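PDB 2X12: fimbriae-associated protein FAP1 from Streptococcus parasanguinis, which probably forms surface fimbriae through which this oral bacterium adheres and builds biofilm, with adhesion apparently modulated by pH. Local coordinates for residues A[155-160]-A[337-342]; A[161-166]-A[317-322]; A[233-238]-A[266-271]; A[247-252]-A[302-307]. All blocks are in the same frame, centred on the assembly; numbering follows the deposited sequence.

Contact 1: residues A[155-160]-A[337-342]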
# COMPACT_ATOMS: atom_id res chain seq x y z
N ASP A 155 9.38 7.47 -9.43
CA ASP A 155 10.53 8.01 -8.70
C ASP A 155 11.17 6.96 -7.76
O ASP A 155 12.20 7.25 -7.11
CB ASP A 155 10.14 9.28 -7.92
CG ASP A 155 9.72 10.44 -8.82
OD1 ASP A 155 10.54 10.95 -9.62
OD2 ASP A 155 8.56 10.88 -8.68
N PHE A 156 10.58 5.77 -7.71
CA PHE A 156 11.15 4.68 -6.96
C PHE A 156 11.59 3.50 -7.80
O PHE A 156 12.13 2.59 -7.25
CB PHE A 156 10.13 4.18 -5.99
CG PHE A 156 9.38 5.26 -5.25
CD1 PHE A 156 10.03 6.27 -4.60
CD2 PHE A 156 8.01 5.18 -5.09
CE1 PHE A 156 9.29 7.24 -3.83
CE2 PHE A 156 7.28 6.14 -4.31
CZ PHE A 156 7.92 7.15 -3.72
N SER A 157 11.34 3.52 -9.10
CA SER A 157 11.84 2.51 -10.04
C SER A 157 13.01 1.63 -9.57
O SER A 157 12.95 0.37 -9.63
CB SER A 157 12.38 3.18 -11.31
OG SER A 157 11.97 4.53 -11.43
N ASN A 158 14.10 2.30 -9.16
CA ASN A 158 15.39 1.62 -9.04
C ASN A 158 15.45 0.64 -7.91
O ASN A 158 15.87 -0.50 -8.08
CB ASN A 158 16.52 2.63 -8.92
CG ASN A 158 16.69 3.40 -10.15
OD1 ASN A 158 16.11 3.04 -11.17
ND2 ASN A 158 17.44 4.48 -10.09
N GLY A 159 15.04 1.08 -6.75
CA GLY A 159 14.98 0.17 -5.63
C GLY A 159 13.56 -0.21 -5.38
O GLY A 159 12.60 0.56 -5.64
N GLY A 160 13.38 -1.40 -4.84
CA GLY A 160 12.00 -1.81 -4.51
C GLY A 160 10.99 -1.97 -5.65
O GLY A 160 11.20 -1.54 -6.78
N GLY A 337 14.35 3.32 -1.33
CA GLY A 337 15.13 4.44 -1.81
C GLY A 337 14.42 5.18 -2.94
O GLY A 337 13.87 4.57 -3.87
N VAL A 338 14.43 6.50 -2.82
CA VAL A 338 13.99 7.38 -3.84
C VAL A 338 15.11 7.43 -4.84
O VAL A 338 16.23 7.58 -4.45
CB VAL A 338 13.77 8.76 -3.26
CG1 VAL A 338 13.69 9.79 -4.36
CG2 VAL A 338 12.52 8.75 -2.44
N ASN A 339 14.79 7.29 -6.12
CA ASN A 339 15.78 7.16 -7.18
C ASN A 339 16.77 8.27 -7.05
O ASN A 339 16.41 9.42 -6.82
CB ASN A 339 15.09 7.20 -8.56
CG ASN A 339 14.34 5.92 -8.91
OD1 ASN A 339 14.33 4.94 -8.15
ND2 ASN A 339 13.71 5.93 -10.07
N ALA A 340 18.04 7.93 -7.18
CA ALA A 340 19.13 8.91 -6.98
C ALA A 340 18.86 10.30 -7.60
O ALA A 340 19.24 11.32 -7.05
CB ALA A 340 20.47 8.34 -7.55
N ASP A 341 18.20 10.35 -8.74
CA ASP A 341 18.09 11.61 -9.48
C ASP A 341 16.71 12.24 -9.43
O ASP A 341 16.40 13.15 -10.18
CB ASP A 341 18.53 11.38 -10.93
CG ASP A 341 17.79 10.23 -11.60
OD1 ASP A 341 17.46 9.19 -10.92
OD2 ASP A 341 17.54 10.38 -12.82
N SER A 342 15.86 11.73 -8.56
CA SER A 342 14.63 12.41 -8.24
C SER A 342 14.75 13.07 -6.87
O SER A 342 13.85 13.79 -6.46
CB SER A 342 13.45 11.45 -8.22
OG SER A 342 13.41 10.56 -9.32

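Contact 2: residues A[161-166]-A[317-322]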
# COMPACT_ATOMS: atom_id res chain seq x y z
N THR A 161 9.82 -2.47 -5.24
CA THR A 161 9.09 -3.54 -5.88
C THR A 161 7.62 -3.24 -5.93
O THR A 161 7.08 -2.78 -4.95
CB THR A 161 9.26 -4.75 -5.01
OG1 THR A 161 10.65 -4.87 -4.68
CG2 THR A 161 8.79 -6.00 -5.71
N GLN A 162 6.98 -3.48 -7.07
CA GLN A 162 5.53 -3.37 -7.15
C GLN A 162 4.99 -4.78 -6.99
O GLN A 162 5.60 -5.73 -7.46
CB GLN A 162 5.07 -2.76 -8.48
CG GLN A 162 3.59 -2.36 -8.41
CD GLN A 162 3.19 -1.10 -9.23
OE1 GLN A 162 3.95 -0.62 -10.09
NE2 GLN A 162 1.98 -0.56 -8.95
N TYR A 163 3.84 -4.89 -6.36
CA TYR A 163 3.26 -6.16 -6.02
C TYR A 163 1.87 -6.29 -6.61
O TYR A 163 1.06 -5.36 -6.45
CB TYR A 163 3.15 -6.26 -4.53
CG TYR A 163 4.46 -6.43 -3.79
CD1 TYR A 163 5.01 -7.68 -3.57
CD2 TYR A 163 5.11 -5.36 -3.24
CE1 TYR A 163 6.19 -7.86 -2.85
CE2 TYR A 163 6.30 -5.54 -2.50
CZ TYR A 163 6.84 -6.79 -2.32
OH TYR A 163 8.00 -6.97 -1.61
N TYR A 164 1.58 -7.42 -7.26
CA TYR A 164 0.36 -7.56 -8.00
C TYR A 164 -0.54 -8.58 -7.33
O TYR A 164 -0.26 -9.08 -6.25
CB TYR A 164 0.65 -7.95 -9.44
CG TYR A 164 1.53 -6.94 -10.16
CD1 TYR A 164 1.01 -6.04 -11.10
CD2 TYR A 164 2.90 -6.89 -9.90
CE1 TYR A 164 1.85 -5.10 -11.76
CE2 TYR A 164 3.73 -5.96 -10.53
CZ TYR A 164 3.22 -5.06 -11.46
OH TYR A 164 4.11 -4.16 -12.02
N TRP A 165 -1.65 -8.90 -7.97
CA TRP A 165 -2.57 -9.91 -7.46
C TRP A 165 -2.92 -10.91 -8.58
O TRP A 165 -3.42 -10.55 -9.63
CB TRP A 165 -3.82 -9.20 -6.94
CG TRP A 165 -4.96 -10.05 -6.56
CD1 TRP A 165 -6.06 -10.30 -7.31
CD2 TRP A 165 -5.13 -10.73 -5.33
NE1 TRP A 165 -6.90 -11.13 -6.64
CE2 TRP A 165 -6.36 -11.42 -5.42
CE3 TRP A 165 -4.35 -10.89 -4.18
CZ2 TRP A 165 -6.84 -12.22 -4.40
CZ3 TRP A 165 -4.82 -11.68 -3.18
CH2 TRP A 165 -6.06 -12.34 -3.29
N ALA A 166 -2.55 -12.16 -8.36
CA ALA A 166 -3.17 -13.29 -9.04
C ALA A 166 -4.19 -13.70 -8.06
O ALA A 166 -3.92 -13.63 -6.83
CB ALA A 166 -2.20 -14.46 -9.23
N THR A 317 8.75 -10.58 -14.46
CA THR A 317 8.53 -11.62 -13.52
C THR A 317 8.11 -10.73 -12.42
O THR A 317 8.91 -10.00 -11.86
CB THR A 317 9.79 -12.39 -13.18
OG1 THR A 317 10.91 -11.55 -13.48
CG2 THR A 317 9.84 -13.76 -13.97
N ALA A 318 6.82 -10.72 -12.21
CA ALA A 318 6.20 -9.80 -11.31
C ALA A 318 5.76 -10.58 -10.09
O ALA A 318 5.03 -11.55 -10.20
CB ALA A 318 4.99 -9.17 -11.99
N PRO A 319 6.18 -10.15 -8.93
CA PRO A 319 5.71 -10.83 -7.75
C PRO A 319 4.24 -10.56 -7.46
O PRO A 319 3.76 -9.46 -7.67
CB PRO A 319 6.56 -10.19 -6.65
CG PRO A 319 6.70 -8.80 -7.10
CD PRO A 319 6.76 -8.84 -8.61
N TYR A 320 3.54 -11.55 -6.94
CA TYR A 320 2.17 -11.31 -6.52
C TYR A 320 1.95 -11.74 -5.12
O TYR A 320 2.68 -12.63 -4.65
CB TYR A 320 1.18 -12.01 -7.44
CG TYR A 320 1.26 -13.49 -7.54
CD1 TYR A 320 1.97 -14.09 -8.57
CD2 TYR A 320 0.57 -14.30 -6.66
CE1 TYR A 320 2.03 -15.46 -8.70
CE2 TYR A 320 0.62 -15.69 -6.77
CZ TYR A 320 1.34 -16.26 -7.80
OH TYR A 320 1.40 -17.62 -7.92
N VAL A 321 0.95 -11.14 -4.46
CA VAL A 321 0.56 -11.52 -3.08
C VAL A 321 -0.50 -12.61 -2.98
O VAL A 321 -1.49 -12.64 -3.75
CB VAL A 321 0.02 -10.31 -2.32
CG1 VAL A 321 -0.49 -10.74 -0.93
CG2 VAL A 321 1.09 -9.22 -2.21
N ILE A 322 -0.29 -13.51 -2.02
CA ILE A 322 -1.28 -14.51 -1.66
C ILE A 322 -1.90 -14.09 -0.34
O ILE A 322 -1.20 -13.73 0.64
CB ILE A 322 -0.66 -15.89 -1.50
CG1 ILE A 322 -0.28 -16.48 -2.86
CG2 ILE A 322 -1.63 -16.83 -0.76
CD1 ILE A 322 0.97 -17.40 -2.83

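Contact 3: residues A[233-238]-A[266-271]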
# COMPACT_ATOMS: atom_id res chain seq x y z
N VAL A 233 -4.14 8.25 9.36
CA VAL A 233 -4.38 7.32 8.26
C VAL A 233 -5.86 7.32 7.93
O VAL A 233 -6.69 6.98 8.79
CB VAL A 233 -4.00 5.91 8.61
CG1 VAL A 233 -4.32 5.01 7.48
CG2 VAL A 233 -2.52 5.82 8.95
N LEU A 234 -6.19 7.71 6.70
CA LEU A 234 -7.58 7.85 6.31
C LEU A 234 -7.89 7.04 5.09
O LEU A 234 -7.02 6.76 4.32
CB LEU A 234 -7.90 9.32 6.03
CG LEU A 234 -7.68 10.36 7.14
CD1 LEU A 234 -8.20 11.68 6.62
CD2 LEU A 234 -8.28 10.00 8.53
N ILE A 235 -9.13 6.64 4.91
CA ILE A 235 -9.58 6.09 3.64
C ILE A 235 -10.84 6.80 3.21
O ILE A 235 -11.77 6.92 4.02
CB ILE A 235 -9.93 4.62 3.79
CG1 ILE A 235 -8.69 3.84 4.26
CG2 ILE A 235 -10.47 4.05 2.48
CD1 ILE A 235 -8.86 2.37 4.19
N ASP A 236 -10.88 7.23 1.95
CA ASP A 236 -11.97 8.09 1.46
C ASP A 236 -12.25 9.25 2.42
O ASP A 236 -13.40 9.62 2.62
CB ASP A 236 -13.25 7.26 1.23
CG ASP A 236 -12.98 6.05 0.34
OD1 ASP A 236 -12.29 6.25 -0.69
OD2 ASP A 236 -13.43 4.91 0.65
N GLY A 237 -11.19 9.78 3.03
CA GLY A 237 -11.32 10.87 4.00
C GLY A 237 -11.89 10.50 5.35
O GLY A 237 -12.08 11.41 6.19
N ALA A 238 -12.21 9.22 5.56
CA ALA A 238 -12.83 8.78 6.80
C ALA A 238 -11.76 8.09 7.64
O ALA A 238 -10.70 7.73 7.13
CB ALA A 238 -13.98 7.88 6.52
N THR A 266 -15.69 -0.48 -4.89
CA THR A 266 -15.39 0.81 -5.55
C THR A 266 -13.92 1.18 -5.39
O THR A 266 -13.23 0.62 -4.52
CB THR A 266 -16.15 2.00 -4.91
OG1 THR A 266 -15.63 2.25 -3.60
CG2 THR A 266 -17.65 1.74 -4.83
N LYS A 267 -13.49 2.14 -6.22
CA LYS A 267 -12.22 2.85 -6.07
C LYS A 267 -12.12 3.39 -4.70
O LYS A 267 -13.12 3.73 -4.13
CB LYS A 267 -12.15 4.04 -7.01
CG LYS A 267 -12.06 3.66 -8.48
CD LYS A 267 -11.92 4.89 -9.39
CE LYS A 267 -11.53 4.47 -10.84
NZ LYS A 267 -11.74 5.58 -11.84
N HIS A 268 -10.92 3.53 -4.17
CA HIS A 268 -10.72 4.15 -2.88
C HIS A 268 -9.49 4.98 -2.88
O HIS A 268 -8.64 4.77 -3.70
CB HIS A 268 -10.58 3.08 -1.84
CG HIS A 268 -11.84 2.33 -1.59
ND1 HIS A 268 -12.89 2.88 -0.89
CD2 HIS A 268 -12.23 1.09 -1.96
CE1 HIS A 268 -13.87 1.99 -0.82
NE2 HIS A 268 -13.50 0.89 -1.46
N THR A 269 -9.40 5.93 -1.96
CA THR A 269 -8.27 6.84 -1.87
C THR A 269 -7.77 6.81 -0.47
O THR A 269 -8.41 7.32 0.43
CB THR A 269 -8.72 8.26 -2.19
OG1 THR A 269 -9.30 8.26 -3.49
CG2 THR A 269 -7.56 9.26 -2.12
N ILE A 270 -6.61 6.19 -0.30
CA ILE A 270 -6.01 5.99 1.02
C ILE A 270 -4.93 7.02 1.18
O ILE A 270 -4.15 7.24 0.27
CB ILE A 270 -5.33 4.62 1.08
CG1 ILE A 270 -6.27 3.52 0.54
CG2 ILE A 270 -4.85 4.28 2.51
CD1 ILE A 270 -5.54 2.23 0.10
N THR A 271 -4.89 7.67 2.34
CA THR A 271 -3.88 8.68 2.64
C THR A 271 -3.41 8.58 4.09
O THR A 271 -4.18 8.20 5.00
CB THR A 271 -4.40 10.08 2.49
OG1 THR A 271 -5.45 10.26 3.43
CG2 THR A 271 -4.92 10.29 1.14

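Contact 4: residues A[247-252]-A[302-307]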
# COMPACT_ATOMS: atom_id res chain seq x y z
N TYR A 247 -1.01 -13.24 13.42
CA TYR A 247 -0.49 -14.50 12.92
C TYR A 247 0.85 -14.90 13.53
O TYR A 247 1.32 -16.00 13.28
CB TYR A 247 -0.31 -14.41 11.41
CG TYR A 247 -1.58 -14.23 10.61
CD1 TYR A 247 -2.47 -15.26 10.44
CD2 TYR A 247 -1.87 -13.03 10.00
CE1 TYR A 247 -3.63 -15.09 9.68
CE2 TYR A 247 -3.03 -12.85 9.26
CZ TYR A 247 -3.89 -13.87 9.10
OH TYR A 247 -5.01 -13.66 8.37
N GLY A 248 1.48 -14.00 14.29
CA GLY A 248 2.79 -14.26 14.91
C GLY A 248 3.87 -14.65 13.90
O GLY A 248 4.70 -15.49 14.17
N ASN A 249 3.84 -14.02 12.73
CA ASN A 249 4.78 -14.31 11.66
C ASN A 249 5.90 -13.30 11.67
O ASN A 249 6.59 -13.14 10.69
CB ASN A 249 4.04 -14.26 10.30
CG ASN A 249 3.78 -12.82 9.79
OD1 ASN A 249 4.24 -11.86 10.42
ND2 ASN A 249 3.09 -12.67 8.66
N GLY A 250 6.01 -12.55 12.75
CA GLY A 250 7.08 -11.57 12.86
C GLY A 250 7.07 -10.30 12.01
O GLY A 250 7.97 -9.45 12.20
N SER A 251 6.11 -10.15 11.09
CA SER A 251 5.91 -8.86 10.44
C SER A 251 5.58 -7.80 11.45
O SER A 251 4.71 -7.96 12.26
CB SER A 251 4.76 -8.89 9.45
OG SER A 251 4.97 -9.85 8.43
N LYS A 252 6.28 -6.69 11.41
CA LYS A 252 5.98 -5.55 12.29
C LYS A 252 5.07 -4.72 11.44
O LYS A 252 4.76 -5.12 10.32
CB LYS A 252 7.29 -4.85 12.70
CG LYS A 252 8.11 -5.75 13.66
CD LYS A 252 9.61 -5.51 13.65
CE LYS A 252 10.32 -6.75 14.21
NZ LYS A 252 11.66 -6.41 14.81
N TYR A 302 -5.33 -8.93 8.33
CA TYR A 302 -3.95 -8.47 8.33
C TYR A 302 -3.33 -9.07 7.12
O TYR A 302 -3.01 -10.24 7.12
CB TYR A 302 -3.26 -8.91 9.61
CG TYR A 302 -1.89 -8.32 9.90
CD1 TYR A 302 -1.74 -7.14 10.58
CD2 TYR A 302 -0.75 -9.00 9.60
CE1 TYR A 302 -0.50 -6.63 10.86
CE2 TYR A 302 0.51 -8.49 9.91
CZ TYR A 302 0.62 -7.32 10.53
OH TYR A 302 1.87 -6.86 10.86
N GLU A 303 -3.23 -8.29 6.05
CA GLU A 303 -2.64 -8.71 4.80
C GLU A 303 -1.40 -7.87 4.62
O GLU A 303 -1.43 -6.77 4.05
CB GLU A 303 -3.64 -8.51 3.68
CG GLU A 303 -4.94 -9.29 3.88
CD GLU A 303 -4.74 -10.82 3.93
OE1 GLU A 303 -3.64 -11.28 3.47
OE2 GLU A 303 -5.67 -11.54 4.43
N ASP A 304 -0.36 -8.37 5.29
CA ASP A 304 1.04 -7.98 5.05
C ASP A 304 1.30 -8.72 3.79
O ASP A 304 0.37 -9.41 3.31
CB ASP A 304 1.95 -8.47 6.16
CG ASP A 304 1.89 -9.99 6.37
OD1 ASP A 304 1.33 -10.70 5.51
OD2 ASP A 304 2.44 -10.50 7.40
N GLY A 305 2.49 -8.69 3.25
CA GLY A 305 2.67 -9.44 2.00
C GLY A 305 3.41 -10.72 2.20
O GLY A 305 4.21 -11.12 1.35
N SER A 306 3.20 -11.36 3.34
CA SER A 306 4.19 -12.33 3.76
C SER A 306 4.17 -13.59 2.92
O SER A 306 5.16 -14.26 2.85
CB SER A 306 4.02 -12.67 5.22
OG SER A 306 2.67 -12.96 5.49
N LYS A 307 3.03 -13.94 2.33
CA LYS A 307 2.95 -15.09 1.43
C LYS A 307 2.87 -14.52 0.05
O LYS A 307 2.24 -13.50 -0.15
CB LYS A 307 1.70 -15.91 1.71
CG LYS A 307 1.84 -16.92 2.90
CD LYS A 307 0.52 -17.08 3.72
CE LYS A 307 -0.12 -18.51 3.70
NZ LYS A 307 -1.64 -18.38 3.43

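Contact 1: residues A[155-160]-A[337-342]
Asn339 makes the largest share of the contact, pushing its amide into the loop of residues 155-158. With CG anti to its own carbonyl carbon (chi1 -74°), its OD1 accepts the backbone N of Asn158 at 2.8 Å, tilted somewhat from the carbonyl plane, while ND2 donates in its own plane to Ser157 OG. Its backbone N completes the grip with a nearly straight bond of 2.8 Å to Asp155 O. Asparagine suits this buried place because one short amide offers both a donor and an acceptor. Ser342 OG donates to Asp155 OD1 at 2.9 Å, and Asp155 OD2 accepts from Thr152 N. The apolar part is made by Val338 and Phe156: Val338 CG2 meets the edge of the Phe156 ring in plane, 3.8 Å from CE1, and both side chains rest on Phe151 of strand 148-152. The contact joins two irregular loops, one leading into strand 162-163 and the other leaving strand 330-336, in a protein built of antiparallel beta sheets. Gly337 has backbone angles that call for glycine. The solvent side belongs to the exposed Ser157 and Asn158, where the amide of Asn158 stacks on that of Asn339, the planes 16° apart.

Contact 2: residues A[161-166]-A[317-322]
Tyr164 and Tyr320 face each other in a single beta bridge, their CA atoms 4.4 Å apart. Two backbone bonds make it: Tyr164 N donates to Pro319 O at 3.0 Å, and Val321 N donates to Tyr164 O at 3.0 Å. Proline is tolerated because only its carbonyl serves the bridge; its ring, which replaces an N-H, instead packs against Thr161 CG2 and the Tyr163 ring, with CG lying 3.8 Å from Thr161 CG2. On the other flank the Tyr164 ring brings CE2 to 3.7 Å from Ala318 CB, where a small side chain leaves room for it. Ala166 sends its methyl over the centre of the Tyr320 face as a CH-pi contact, CB 3.9 Å from the centroid. Tyr320 presents that face because CG stands between its backbone N and carbonyl carbon (chi1 61°). A shell further out, Tyr313 meets the Tyr164 ring, and Ile330 touches both Trp165 and Val321. The two backbones run steeply across each other, in keeping with a single bridge. Residues 161 and 163 bond instead along strand 330-336 of the seven-stranded antiparallel sheet, whereas 318 and 320 pair with strand 307-311 in a separate two-stranded ribbon.

Contact 3: residues A[233-238]-A[266-271]
The His268 imidazole meets Asp236 with its edge: ND1 donates to OD2 at 2.6 Å, in the ring plane and on the syn lone pair of the carboxylate, whose plane is turned 34° from the ring. Over one face of the ring, toward its rim, lies Thr266 OG1, itself bonded to Lys267 O. Asp236 CG lies anti to its carbonyl carbon (chi1 -53°), which puts the carboxylate beside the facing strand. Its second oxygen is also used, since Thr269 N reaches Asp236 OD1 at 3.2 Å from well out of its plane. Asp236 N returns a bond to Thr269 O at 2.9 Å.

Beyond it, strands 227-235 and 268-276 run antiparallel. Leu234 and Thr271 form a hydrogen-bonded pair, Leu234 N to Thr271 O at 2.7 Å and Thr271 N to Leu234 O at 3.0 Å, whereas Ile235 and Ile270 form a non-hydrogen-bonded pair. These branched isoleucines point with Val233 at strand 212-220 of the facing sheet, as expected for the core of a beta sandwich. A type I' turn from Ile235 to Ala238 ends the strand; glycine readily takes the positive phi of Gly237, and aspartate is commonly accepted at the first inner position, held by Asp236.

The neighbouring carboxylate would be expected to stabilise a protonated His268, although burial would oppose this.

Contact 4: residues A[247-252]-A[302-307]
Asn249 and Asp304 come from opposite directions, amide and carboxylate nearly coplanar (4° apart). ND2 donates to OD2 at 2.6 Å, an almost straight bond onto the syn lone pair. Alongside, Ser251 OG lies 2.8 Å from Asp304 OD2 and 2.9 Å from Asn249 OD1. Both Asn249 and Asp304 fold back over their own chains, CG of each standing between backbone N and carbonyl carbon (chi1 78° for Asn249), which sets their oxygens near the residues that follow.

The tyrosines are arranged differently, sliding past each other in opposite directions. Tyr247 turns its edge to the Tyr302 backbone, CE2 lying 3.4 Å from Tyr302 O, while its OH goes on to Asp325. Tyr302 extends the other way, its ring edge-to-face with Tyr218 and its OH bonded to Gly253 O; a long polar-tipped ring can fill the interior and still satisfy a backbone carbonyl.

Asn324 ND2 adds a bond to Asp304 OD1. That oxygen also takes Ser306 N, from above the carboxylate plane, and Ser306 OG, while Asn249 OD1 takes Ser251 N at 2.6 Å: two Asx turns, joined through their polar heads, knit together irregular loops between the strands.

Contacts 1 and 2 follow each other directly along the chain, residue 160 leading into 161, yet their centres are 19 Å apart and they touch nowhere else. Contact 2 also meets contact 4, where Ile322 N probably bonds to Lys307 O at 3.2 Å; their centres are 16 Å apart. Contact 3 touches none of the others, its nearest atoms about 11 Å from contact 4 and about 12 Å from contacts 1 and 2, and it lies across the chain's centre from contact 2. Contact 1 closes a chain loop that encloses the other three, and the segments of contacts 3 and 4 alternate in sequence.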